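Antifreeze protein (Marinomonas primoryensis, PDB 5JUH) helps bind its Antarctic bacterium to diatoms and ice as a giant adhesin, whose calcium-binding C-terminal RTX region probably serves in type I secretion. Local coordinates at residues 182-187 against 199-203; 118-124 against 188-193; 69-75 against 89-95; 113-117 against 173-177. One frame throughout, in Å; residues are numbered along the deposited sequence. Where two conformers were deposited one is given.

Contact 1: residues 182-187 against 199-203. With CA (calcium ion), chain B.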
loop_
_atom_site.group_PDB
_atom_site.type_symbol
_atom_site.label_atom_id
_atom_site.label_comp_id
_atom_site.label_asym_id
_atom_site.label_seq_id
_atom_site.Cartn_x
_atom_site.Cartn_y
_atom_site.Cartn_z
ATOM N N VAL A 182 10.558 5.524 12.700
ATOM C CA VAL A 182 10.561 4.733 11.475
ATOM C C VAL A 182 11.924 4.213 11.072
ATOM O O VAL A 182 12.815 5.030 10.858
ATOM C CB VAL A 182 9.789 5.435 10.326
ATOM C CG1 VAL A 182 9.807 4.559 9.083
ATOM C CG2 VAL A 182 8.390 5.838 10.727
ATOM N N THR A 183 12.144 2.881 11.067
ATOM C CA THR A 183 13.397 2.246 10.636
ATOM C C THR A 183 13.151 0.993 9.766
ATOM O O THR A 183 11.977 0.607 9.514
ATOM C CB THR A 183 14.224 1.802 11.874
ATOM O OG1 THR A 183 13.618 0.580 12.402
ATOM C CG2 THR A 183 14.271 2.840 12.989
ATOM N N THR A 184 14.197 0.358 9.301
ATOM C CA THR A 184 14.092 -0.887 8.602
ATOM C C THR A 184 13.419 -2.045 9.351
ATOM O O THR A 184 13.095 -3.042 8.710
ATOM C CB THR A 184 15.416 -1.336 8.013
ATOM O OG1 THR A 184 16.314 -1.566 9.096
ATOM C CG2 THR A 184 15.947 -0.380 7.075
ATOM N N ALA A 185 13.207 -1.892 10.645
ATOM C CA ALA A 185 12.505 -2.925 11.401
ATOM C C ALA A 185 11.022 -2.798 11.207
ATOM O O ALA A 185 10.304 -3.727 11.437
ATOM C CB ALA A 185 12.801 -2.784 12.893
ATOM N N ASP A 186 10.566 -1.628 10.773
ATOM C CA ASP A 186 9.129 -1.413 10.478
ATOM C C ASP A 186 8.762 -2.044 9.151
ATOM O O ASP A 186 9.600 -2.347 8.263
ATOM C CB ASP A 186 8.850 0.095 10.462
ATOM C CG ASP A 186 8.902 0.742 11.897
ATOM O OD1 ASP A 186 8.157 0.384 12.777
ATOM O OD2 ASP A 186 9.770 1.637 12.051
ATOM N N SER A 187 7.455 -2.276 9.033
ATOM C CA SER A 187 6.936 -2.848 7.794
ATOM C C SER A 187 5.545 -2.356 7.520
ATOM O O SER A 187 4.853 -1.779 8.380
ATOM C CB SER A 187 6.925 -4.411 7.877
ATOM O OG SER A 187 6.078 -4.796 8.980
ATOM N N ILE A 199 5.936 -6.267 4.454
ATOM C CA ILE A 199 7.078 -5.877 3.677
ATOM C C ILE A 199 7.842 -4.801 4.455
ATOM O O ILE A 199 7.318 -3.726 4.757
ATOM C CB ILE A 199 6.674 -5.356 2.258
ATOM C CG1 ILE A 199 5.829 -6.413 1.496
ATOM C CG2 ILE A 199 7.938 -4.979 1.481
ATOM C CD1 ILE A 199 6.476 -7.798 1.345
ATOM N N ASN A 200 9.126 -5.091 4.765
ATOM C CA ASN A 200 9.909 -4.177 5.559
ATOM C C ASN A 200 10.343 -2.938 4.802
ATOM O O ASN A 200 10.633 -3.008 3.603
ATOM C CB ASN A 200 11.138 -4.833 6.102
ATOM C CG ASN A 200 10.846 -5.742 7.279
ATOM O OD1 ASN A 200 10.859 -5.306 8.478
ATOM N ND2 ASN A 200 10.681 -6.961 6.995
ATOM N N ILE A 201 10.422 -1.883 5.529
ATOM C CA ILE A 201 11.150 -0.685 5.098
ATOM C C ILE A 201 12.581 -1.090 4.674
ATOM O O ILE A 201 13.301 -1.823 5.369
ATOM C CB ILE A 201 11.127 0.331 6.223
ATOM C CG1 ILE A 201 9.722 0.847 6.410
ATOM C CG2 ILE A 201 12.191 1.402 6.018
ATOM C CD1 ILE A 201 9.594 2.292 6.646
ATOM N N ASP A 202 12.979 -0.612 3.487
ATOM C CA ASP A 202 14.248 -1.112 2.932
ATOM C C ASP A 202 15.324 -0.124 2.954
ATOM O O ASP A 202 16.407 -0.392 2.577
ATOM C CB ASP A 202 14.086 -1.547 1.502
ATOM C CG ASP A 202 13.714 -0.399 0.584
ATOM O OD1 ASP A 202 13.921 0.835 0.902
ATOM O OD2 ASP A 202 13.242 -0.817 -0.479
ATOM N N GLY A 203 15.028 1.070 3.408
ATOM C CA GLY A 203 16.034 2.156 3.338
ATOM C C GLY A 203 15.362 3.468 3.764
ATOM O O GLY A 203 14.174 3.401 4.066
ATOM O OXT GLY A 203 16.040 4.551 3.852
HETATM CA CA CA B . 9.375 1.681 14.436
HETATM O O HOH W 1 11.499 0.493 14.172
#
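Ile201 packs against the turn at 183-186: its CB lies 3.4 Å from Thr183 O, and CG2 is also near that oxygen. Everything beyond CB is less certain, because Ile201 was modelled in two conformers, and the very short approach of its CD1 to Val182 CG1 is doubtful. The backbone bond is firm, Ile201 N giving its hydrogen to Asp186 O over 2.9 Å at 159°, with the donor tilted from the carbonyl plane. Asn200 CA adds a CA-H...O contact to the same oxygen. Thr184 leans on the outgoing chain through carbon, its CB 3.4 Å from Ile201 O. Ser187 and Asn200 form an antiparallel non-hydrogen-bonded pair, and Ser187 CB sits 3.2 Å from Ile199 O.

The element being gripped is a type I turn from Thr183 to Asp186, closed by Asp186 N to Thr183 O and overlaid by an ST turn in which Thr183 OG1 accepts from Ala185 N. It leads from a calcium-binding loop into strand 187-192.

Asp186 carries the turn to the metal. With CG beside its own backbone N (chi1 -71°), its carboxylate chelates the calcium ion through OD1 and OD2, both at 2.4 Å. OD2 also takes Thr183 N on its anti lone pair at 2.9 Å. Thr183 OG1 meets a calcium-bound water at 2.8 Å. Asp175, Asn177, Val179 and Gly181 complete the site, and Ser176 OG bonds Ser187 N. Behind Ile199 and Ile201 lies Val153 of strand 151-154.

Contact 2: residues 118-124 against 188-193. With CA (calcium ion), chain I; CA (calcium ion), chain G.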
loop_
_atom_site.group_PDB
_atom_site.type_symbol
_atom_site.label_atom_id
_atom_site.label_comp_id
_atom_site.label_asym_id
_atom_site.label_seq_id
_atom_site.Cartn_x
_atom_site.Cartn_y
_atom_site.Cartn_z
ATOM N N GLU A 118 -1.651 -0.639 11.404
ATOM C CA GLU A 118 -3.091 -1.054 11.408
ATOM C C GLU A 118 -3.619 -1.250 9.945
ATOM O O GLU A 118 -4.184 -2.266 9.611
ATOM C CB GLU A 118 -4.015 -0.018 12.166
ATOM C CG GLU A 118 -3.729 -0.067 13.622
ATOM C CD GLU A 118 -4.512 0.875 14.469
ATOM O OE1 GLU A 118 -5.700 0.994 14.226
ATOM O OE2 GLU A 118 -3.845 1.465 15.411
ATOM N N ASP A 119 -3.396 -0.247 9.103
ATOM C CA ASP A 119 -3.921 -0.228 7.770
ATOM C C ASP A 119 -3.069 -1.088 6.818
ATOM O O ASP A 119 -1.995 -1.554 7.145
ATOM C CB ASP A 119 -3.924 1.236 7.302
ATOM C CG ASP A 119 -4.790 2.138 8.121
ATOM O OD1 ASP A 119 -5.870 1.815 8.674
ATOM O OD2 ASP A 119 -4.404 3.355 8.174
ATOM N N ALA A 120 -3.584 -1.241 5.570
ATOM C CA ALA A 120 -2.895 -2.040 4.555
ATOM C C ALA A 120 -3.158 -1.476 3.190
ATOM O O ALA A 120 -4.072 -0.747 3.014
ATOM C CB ALA A 120 -3.410 -3.479 4.597
ATOM N N LEU A 121 -2.300 -1.783 2.244
ATOM C CA LEU A 121 -2.449 -1.359 0.879
ATOM C C LEU A 121 -2.646 -2.572 -0.036
ATOM O O LEU A 121 -1.856 -3.499 -0.032
ATOM C CB LEU A 121 -1.171 -0.691 0.423
ATOM C CG LEU A 121 -0.661 0.514 1.250
ATOM C CD1 LEU A 121 0.651 1.024 0.716
ATOM C CD2 LEU A 121 -1.695 1.646 1.173
ATOM N N ASP A 122 -3.717 -2.547 -0.811
ATOM C CA ASP A 122 -3.923 -3.576 -1.843
ATOM C C ASP A 122 -3.259 -3.085 -3.130
ATOM O O ASP A 122 -3.790 -2.158 -3.762
ATOM C CB ASP A 122 -5.410 -3.916 -1.995
ATOM C CG ASP A 122 -5.654 -5.052 -3.006
ATOM O OD1 ASP A 122 -4.794 -5.238 -3.895
ATOM O OD2 ASP A 122 -6.680 -5.757 -2.844
ATOM N N LEU A 123 -2.160 -3.713 -3.450
ATOM C CA LEU A 123 -1.390 -3.266 -4.582
ATOM C C LEU A 123 -1.475 -4.195 -5.785
ATOM O O LEU A 123 -0.697 -4.087 -6.622
ATOM C CB LEU A 123 0.139 -3.165 -4.189
ATOM C CG LEU A 123 0.349 -2.134 -3.045
ATOM C CD1 LEU A 123 1.857 -2.057 -2.788
ATOM C CD2 LEU A 123 -0.173 -0.719 -3.405
ATOM N N THR A 124 -2.433 -5.085 -5.741
ATOM C CA THR A 124 -2.582 -6.061 -6.859
ATOM C C THR A 124 -2.580 -5.434 -8.235
ATOM O O THR A 124 -1.915 -5.900 -9.075
ATOM C CB THR A 124 -3.885 -6.874 -6.669
ATOM O OG1 THR A 124 -3.905 -7.492 -5.386
ATOM C CG2 THR A 124 -3.998 -7.973 -7.747
ATOM N N ILE A 188 5.123 -2.594 6.282
ATOM C CA ILE A 188 3.723 -2.298 5.896
ATOM C C ILE A 188 3.057 -3.575 5.463
ATOM O O ILE A 188 3.735 -4.501 4.940
ATOM C CB ILE A 188 3.594 -1.231 4.794
ATOM C CG1 ILE A 188 4.152 -1.653 3.528
ATOM C CG2 ILE A 188 4.051 0.124 5.291
ATOM C CD1 ILE A 188 3.531 -0.886 2.369
ATOM N N LYS A 189 1.748 -3.595 5.616
ATOM C CA LYS A 189 0.925 -4.700 5.167
ATOM C C LYS A 189 0.512 -4.463 3.677
ATOM O O LYS A 189 -0.087 -3.423 3.383
ATOM C CB LYS A 189 -0.253 -4.856 6.053
ATOM C CG LYS A 189 0.159 -5.214 7.465
ATOM C CD LYS A 189 -0.973 -5.627 8.368
ATOM C CE LYS A 189 -1.870 -4.463 8.654
ATOM N NZ LYS A 189 -2.814 -4.783 9.828
ATOM N N VAL A 190 0.851 -5.394 2.796
ATOM C CA VAL A 190 0.588 -5.300 1.380
ATOM C C VAL A 190 -0.250 -6.509 1.005
ATOM O O VAL A 190 0.089 -7.661 1.385
ATOM C CB VAL A 190 1.870 -5.324 0.568
ATOM C CG1 VAL A 190 1.608 -5.455 -0.896
ATOM C CG2 VAL A 190 2.736 -4.160 0.920
ATOM N N ILE A 191 -1.362 -6.238 0.319
ATOM C CA ILE A 191 -2.281 -7.282 -0.169
ATOM C C ILE A 191 -2.035 -7.494 -1.686
ATOM O O ILE A 191 -1.910 -6.561 -2.443
ATOM C CB ILE A 191 -3.725 -6.917 0.111
ATOM C CG1 ILE A 191 -3.937 -6.942 1.668
ATOM C CG2 ILE A 191 -4.659 -7.904 -0.537
ATOM C CD1 ILE A 191 -5.125 -6.150 2.074
ATOM N N TYR A 192 -1.856 -8.756 -2.050
ATOM C CA TYR A 192 -1.727 -9.157 -3.433
ATOM C C TYR A 192 -2.638 -10.400 -3.597
ATOM O O TYR A 192 -2.522 -11.384 -2.884
ATOM C CB TYR A 192 -0.295 -9.545 -3.750
ATOM C CG TYR A 192 -0.049 -10.002 -5.184
ATOM C CD1 TYR A 192 0.033 -9.097 -6.170
ATOM C CD2 TYR A 192 0.016 -11.339 -5.565
ATOM C CE1 TYR A 192 0.223 -9.482 -7.478
ATOM C CE2 TYR A 192 0.205 -11.691 -6.831
ATOM C CZ TYR A 192 0.302 -10.758 -7.789
ATOM O OH TYR A 192 0.568 -11.124 -9.156
ATOM N N ASN A 193 -3.606 -10.258 -4.508
ATOM C CA ASN A 193 -4.576 -11.374 -4.727
ATOM C C ASN A 193 -5.230 -11.858 -3.415
ATOM O O ASN A 193 -5.337 -13.033 -3.180
ATOM C CB ASN A 193 -3.891 -12.493 -5.479
ATOM C CG ASN A 193 -3.658 -12.182 -6.928
ATOM O OD1 ASN A 193 -4.298 -11.365 -7.538
ATOM N ND2 ASN A 193 -2.820 -13.002 -7.526
HETATM CA CA CA I . -5.674 3.018 15.803
HETATM CA CA CA G . -7.293 3.279 9.880
HETATM O O HOH W 2 0.730 -1.477 7.148
HETATM O O HOH W 3 -6.517 4.967 8.392
HETATM O O HOH W 4 -5.756 3.873 11.595
HETATM O O HOH W 5 -3.872 4.502 16.107
#
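Leu121 and Ile191 set the pairing of two parallel strands, 120-122 and 188-192, whose axes come within 4.6 Å. Leu121 N donates to Lys189 O, Ile191 N to Leu121 O at 2.8 Å and a nearly straight 173°, and Leu123 N to Ile191 O. Ahead of these bonds, a water bridges Lys189 N and Asp119 O.

Two side-chain bonds extend the pairing at its ends. Lys189 bends at chi3 (-68°) to bring NZ to within 2.9 Å of Glu118 O, arriving from above the carbonyl plane. At the far end Thr124 OG1 accepts from Asn193 N at 2.9 Å. That hydroxyl also donates to Asp122 OD1 at 2.8 Å, and OD1 also receives Thr124 N, the latter an Asx turn where the strand gives way to helix 124-127.

Apolar contacts lie on both faces. Ala120 CB meets Lys189 CB at 3.7 Å and Ile191 CD1 a little farther off; on the face of Leu121 and Val190, Leu121 CD1 touches Ile188 CD1 at 3.8 Å. The Leu123 side chain crosses Val190 at about a right angle, CD1 against CG1.

Two calcium ions hold the lead-in residues, one chelated by both oxygens of Glu118, the other bound by Asp119 OD1, while Asp119 OD2 accepts from Asn115 N. Strand 96-98 flanks 120-122, antiparallel strand 195-200 flanks 187-192, and Val158 of strand 157-160 backs Leu121 and Ile188.

Contact 3: residues 69-75 against 89-95. With CA (calcium ion), chain H; CA (calcium ion), chain G; CA (calcium ion), chain I.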
loop_
_atom_site.group_PDB
_atom_site.type_symbol
_atom_site.label_atom_id
_atom_site.label_comp_id
_atom_site.label_asym_id
_atom_site.label_seq_id
_atom_site.Cartn_x
_atom_site.Cartn_y
_atom_site.Cartn_z
ATOM N N ILE A 69 -14.149 8.518 2.797
ATOM C CA ILE A 69 -13.843 8.500 4.173
ATOM C C ILE A 69 -14.489 7.252 4.725
ATOM O O ILE A 69 -15.640 7.006 4.500
ATOM C CB ILE A 69 -14.274 9.826 4.939
ATOM C CG1 ILE A 69 -13.684 11.035 4.181
ATOM C CG2 ILE A 69 -13.745 9.860 6.354
ATOM C CD1 ILE A 69 -14.072 12.459 4.800
ATOM N N GLY A 70 -13.692 6.488 5.542
ATOM C CA GLY A 70 -14.236 5.369 6.265
ATOM C C GLY A 70 -14.825 5.791 7.597
ATOM O O GLY A 70 -15.152 6.998 7.773
ATOM N N GLY A 71 -15.012 4.822 8.489
ATOM C CA GLY A 71 -15.422 5.080 9.825
ATOM C C GLY A 71 -14.526 4.430 10.793
ATOM O O GLY A 71 -13.387 4.102 10.484
ATOM N N GLN A 72 -14.977 4.267 12.069
ATOM C CA GLN A 72 -14.115 3.831 13.116
ATOM C C GLN A 72 -13.813 2.313 13.012
ATOM O O GLN A 72 -12.924 1.849 13.712
ATOM C CB GLN A 72 -14.695 4.234 14.465
ATOM C CG GLN A 72 -15.887 3.422 14.789
ATOM C CD GLN A 72 -15.636 2.339 15.867
ATOM O OE1 GLN A 72 -15.130 2.677 16.981
ATOM N NE2 GLN A 72 -16.076 1.056 15.605
ATOM N N GLY A 73 -14.504 1.560 12.138
ATOM C CA GLY A 73 -14.202 0.150 11.937
ATOM C C GLY A 73 -13.237 -0.092 10.808
ATOM O O GLY A 73 -12.572 0.826 10.282
ATOM N N ASP A 74 -13.159 -1.355 10.469
ATOM C CA ASP A 74 -12.190 -1.876 9.482
ATOM C C ASP A 74 -12.790 -1.823 8.093
ATOM O O ASP A 74 -13.704 -2.643 7.812
ATOM C CB ASP A 74 -11.739 -3.336 9.814
ATOM C CG ASP A 74 -11.213 -3.468 11.311
ATOM O OD1 ASP A 74 -10.596 -2.551 11.815
ATOM O OD2 ASP A 74 -11.542 -4.485 11.943
ATOM N N ASP A 75 -12.395 -0.828 7.322
ATOM C CA ASP A 75 -13.022 -0.503 6.049
ATOM C C ASP A 75 -12.169 -0.918 4.856
ATOM O O ASP A 75 -10.980 -1.301 5.004
ATOM C CB ASP A 75 -13.201 1.022 5.952
ATOM C CG ASP A 75 -13.975 1.610 7.160
ATOM O OD1 ASP A 75 -15.032 1.109 7.492
ATOM O OD2 ASP A 75 -13.443 2.548 7.806
ATOM N N THR A 89 -9.381 8.548 3.263
ATOM C CA THR A 89 -9.090 8.617 4.693
ATOM C C THR A 89 -9.744 7.420 5.422
ATOM O O THR A 89 -10.968 7.257 5.343
ATOM C CB THR A 89 -9.685 9.954 5.280
ATOM O OG1 THR A 89 -9.101 11.053 4.549
ATOM C CG2 THR A 89 -9.390 10.123 6.725
ATOM N N GLY A 90 -8.963 6.638 6.161
ATOM C CA GLY A 90 -9.525 5.440 6.766
ATOM C C GLY A 90 -10.168 5.650 8.148
ATOM O O GLY A 90 -11.047 4.896 8.545
ATOM N N LEU A 91 -9.671 6.671 8.848
ATOM C CA LEU A 91 -10.052 6.892 10.225
ATOM C C LEU A 91 -9.588 5.695 11.070
ATOM O O LEU A 91 -8.640 4.989 10.696
ATOM C CB LEU A 91 -11.489 7.362 10.382
ATOM C CG LEU A 91 -11.835 8.671 9.661
ATOM C CD1 LEU A 91 -13.297 9.045 9.929
ATOM C CD2 LEU A 91 -10.902 9.817 10.001
ATOM N N GLU A 92 -10.213 5.510 12.254
ATOM C CA GLU A 92 -9.827 4.463 13.081
ATOM C C GLU A 92 -10.098 3.099 12.453
ATOM O O GLU A 92 -10.722 2.974 11.429
ATOM C CB GLU A 92 -10.399 4.635 14.499
ATOM C CG GLU A 92 -9.408 5.355 15.452
ATOM C CD GLU A 92 -8.104 4.471 15.660
ATOM O OE1 GLU A 92 -7.955 3.173 15.305
ATOM O OE2 GLU A 92 -7.155 5.038 16.084
ATOM N N GLY A 93 -9.577 2.085 13.092
ATOM C CA GLY A 93 -9.641 0.773 12.584
ATOM C C GLY A 93 -8.580 0.497 11.547
ATOM O O GLY A 93 -7.834 1.366 11.141
ATOM N N SER A 94 -8.531 -0.765 11.107
ATOM C CA SER A 94 -7.469 -1.219 10.254
ATOM C C SER A 94 -8.075 -1.269 8.835
ATOM O O SER A 94 -8.949 -2.119 8.574
ATOM C CB SER A 94 -7.054 -2.620 10.620
ATOM O OG SER A 94 -6.380 -2.587 11.902
ATOM N N ASP A 95 -7.708 -0.318 7.998
ATOM C CA ASP A 95 -8.388 -0.079 6.722
ATOM C C ASP A 95 -7.509 -0.551 5.614
ATOM O O ASP A 95 -6.282 -0.344 5.612
ATOM C CB ASP A 95 -8.689 1.434 6.614
ATOM C CG ASP A 95 -9.531 1.911 7.757
ATOM O OD1 ASP A 95 -10.634 1.381 7.944
ATOM O OD2 ASP A 95 -9.059 2.728 8.530
HETATM CA CA CA H . -11.746 2.847 9.422
HETATM CA CA CA G . -7.293 3.279 9.880
HETATM CA CA CA I . -5.674 3.018 15.803
HETATM O O HOH W 6 -9.978 -3.745 6.671
HETATM O O HOH W 4 -5.756 3.873 11.595
HETATM O O HOH W 3 -6.517 4.967 8.392
HETATM O O HOH W 5 -3.872 4.502 16.107
#
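This is a calcium-bridged pairing of two successive turns on one side of an RTX parallel beta-roll, the Gly-Gly-Gln-Gly-Asp-Asp run at 70-75 lying over Gly-Leu-Glu-Gly-Ser-Asp at 90-95. One calcium ion is sandwiched between them. From 69-75 it takes Gly71 O, Gly73 O and Asp75 OD2; from 89-95 it takes Gly90 O, Glu92 O and the Asp95 carboxylate, in which OD1 binds at 2.4 Å and OD2 at a longer 2.8 Å. The ion draws these oxygens close, Gly71 O and Glu92 O standing only 3.0 Å apart.

The Asp75 and Asp95 side chains run together in one direction, their carboxylates almost parallel (6° between planes). Asp95 OD1 also accepts Asp75 N at 2.9 Å on its anti lone pair. Asp95 OD2 reaches a second calcium ion at 2.3 Å, joined there by Leu91 O, Gly93 O and Asp119, so this one carboxylate links two steps of the roll. Glu92, bent at chi2 (-64°), turns its carboxylate outward to chelate a third calcium ion, shared with Glu118.

Hydrogen bonds finish the join: Asp74 OD1 receives Ser94 N at 2.8 Å and 178°, and Gly70 N donates to Thr89 O. Outside, Leu91 CD1 rests on Ile69 CG2 at 3.7 Å.

Strands 68-69 and 87-89 run parallel into these turns, and 76-78 and 96-98 leave them in the other sheet; Asp113, from the next turn, accepts Gly90 N and Leu91 N.

Contact 4: residues 113-117 against 173-177. With CA (calcium ion), chain B.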
loop_
_atom_site.group_PDB
_atom_site.type_symbol
_atom_site.label_atom_id
_atom_site.label_comp_id
_atom_site.label_asym_id
_atom_site.label_seq_id
_atom_site.Cartn_x
_atom_site.Cartn_y
_atom_site.Cartn_z
ATOM N N ASP A 113 -4.083 9.304 5.936
ATOM C CA ASP A 113 -3.853 8.921 7.300
ATOM C C ASP A 113 -3.419 7.446 7.355
ATOM O O ASP A 113 -3.924 6.680 8.234
ATOM C CB ASP A 113 -5.126 9.135 8.142
ATOM C CG ASP A 113 -6.275 8.140 7.714
ATOM O OD1 ASP A 113 -6.347 7.722 6.495
ATOM O OD2 ASP A 113 -7.093 7.852 8.627
ATOM N N PHE A 114 -2.467 7.037 6.495
ATOM C CA PHE A 114 -2.083 5.631 6.517
ATOM C C PHE A 114 -1.319 5.377 7.835
ATOM O O PHE A 114 -0.259 5.960 8.020
ATOM C CB PHE A 114 -1.186 5.311 5.337
ATOM C CG PHE A 114 -0.815 3.843 5.225
ATOM C CD1 PHE A 114 -1.753 2.988 4.733
ATOM C CD2 PHE A 114 0.405 3.338 5.631
ATOM C CE1 PHE A 114 -1.515 1.676 4.628
ATOM C CE2 PHE A 114 0.718 1.955 5.512
ATOM C CZ PHE A 114 -0.278 1.167 5.035
ATOM N N ASN A 115 -1.782 4.393 8.582
ATOM C CA ASN A 115 -1.129 3.981 9.827
ATOM C C ASN A 115 -0.588 2.598 9.563
ATOM O O ASN A 115 -1.325 1.610 9.561
ATOM C CB ASN A 115 -2.122 4.004 10.963
ATOM C CG ASN A 115 -1.535 3.564 12.266
ATOM O OD1 ASN A 115 -0.399 3.101 12.346
ATOM N ND2 ASN A 115 -2.317 3.608 13.307
ATOM N N ALA A 116 0.734 2.465 9.535
ATOM C CA ALA A 116 1.379 1.221 9.116
ATOM C C ALA A 116 1.128 0.092 10.152
ATOM O O ALA A 116 1.331 -1.100 9.801
ATOM C CB ALA A 116 2.895 1.344 8.889
ATOM N N ALA A 117 0.872 0.436 11.419
ATOM C CA ALA A 117 0.588 -0.608 12.401
ATOM C C ALA A 117 -0.812 -1.189 12.296
ATOM O O ALA A 117 -1.069 -2.247 12.895
ATOM C CB ALA A 117 0.655 0.007 13.784
ATOM N N ASN A 173 1.641 7.552 9.238
ATOM C CA ASN A 173 2.634 7.123 10.258
ATOM C C ASN A 173 3.179 5.811 9.807
ATOM O O ASN A 173 2.413 4.796 9.883
ATOM C CB ASN A 173 2.062 7.052 11.607
ATOM C CG ASN A 173 3.098 6.841 12.658
ATOM O OD1 ASN A 173 4.211 6.478 12.410
ATOM N ND2 ASN A 173 2.747 7.163 13.869
ATOM N N PHE A 174 4.433 5.697 9.386
ATOM C CA PHE A 174 4.991 4.448 8.970
ATOM C C PHE A 174 5.721 3.653 10.092
ATOM O O PHE A 174 6.360 2.665 9.826
ATOM C CB PHE A 174 5.920 4.664 7.772
ATOM C CG PHE A 174 5.217 4.775 6.409
ATOM C CD1 PHE A 174 4.133 5.545 6.225
ATOM C CD2 PHE A 174 5.647 4.093 5.399
ATOM C CE1 PHE A 174 3.490 5.626 5.023
ATOM C CE2 PHE A 174 5.058 4.204 4.135
ATOM C CZ PHE A 174 3.967 4.954 3.978
ATOM N N ASP A 175 5.500 4.010 11.329
ATOM C CA ASP A 175 6.038 3.293 12.494
ATOM C C ASP A 175 5.097 2.162 12.854
ATOM O O ASP A 175 4.141 2.327 13.623
ATOM C CB ASP A 175 6.150 4.256 13.621
ATOM C CG ASP A 175 6.780 3.572 14.955
ATOM O OD1 ASP A 175 7.408 2.452 14.889
ATOM O OD2 ASP A 175 6.538 4.239 16.006
ATOM N N SER A 176 5.362 0.990 12.297
ATOM C CA SER A 176 4.433 -0.173 12.509
ATOM C C SER A 176 4.565 -0.794 13.870
ATOM O O SER A 176 3.630 -1.342 14.388
ATOM C CB SER A 176 4.618 -1.194 11.433
ATOM O OG SER A 176 5.941 -1.745 11.393
ATOM N N ASN A 177 5.763 -0.728 14.419
ATOM C CA ASN A 177 6.105 -1.453 15.670
ATOM C C ASN A 177 6.023 -0.624 16.908
ATOM O O ASN A 177 6.148 -1.142 18.009
ATOM C CB ASN A 177 7.380 -2.296 15.518
ATOM C CG ASN A 177 8.619 -1.462 15.391
ATOM O OD1 ASN A 177 8.581 -0.268 15.599
ATOM N ND2 ASN A 177 9.687 -2.062 15.078
HETATM CA CA CA B . 9.375 1.681 14.436
HETATM O O HOH W 1 11.499 0.493 14.172
#
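Phe114 and Asn173 join two irregular loops by backbone hydrogen bonds. Asn173 N donates to Phe114 O at 2.8 Å, and Ala116 N returns a bond to Asn173 O at 2.9 Å.

Each loop stiffens itself with an Asx turn. Asn115 OD1 accepts Ala117 N, and Asn173 OD1 accepts Asp175 N at 3.0 Å; in both the donor stands above the plane of the amide carbonyl.

Two contacts are apolar. Phe114, its CG anti to the backbone N (chi1 -176°), sends CD2 to within 3.9 Å of Phe174 CE1, the two ring planes inclined at 57°. Ala116 CB points into the other loop, 3.7 Å from Phe174 CA. Elsewhere carbons are set against backbone carbonyl oxygens: Ser176 CB lies alongside Ala116 O, and Ala117 CB comes to 3.3 Å from Ser176 O. Ile188 of strand 187-192 lies against Phe114 and Ala116.

Asp175 OD1 and Asn177 OD1 bind a calcium ion, Asp175 at 2.2 Å, and Asn177 ND2 gives a hydrogen to a water on that ion. Since Asn115 N bonds Asp119, a ligand of a different calcium ion, the contact lies between two metal sites, and ion binding at either would probably help to order both loops.

Overall arrangement
From the N terminus, contact 3 comes first, closing the short excursion through strands 76-78 and 87-89 and joining consecutive turns of the beta-roll before any other contact opens. Contacts 4 and 2 then open back to back, at 113-117 and 118-124, and close in the same order at 173-177 and 188-193, so they cross rather than nest. Contact 1 opens after contact 4 has closed and crosses contact 2, tying the C-terminal tail to the turn before strand 187-192. Contacts 3 and 2 share two calcium ions at the turns leading into strands 96-98 and 120-122, neighbours in the five-stranded sheet; contacts 4 and 1 share another. Contacts 1 and 2 meet through neighbouring strands 187-192 and 195-200.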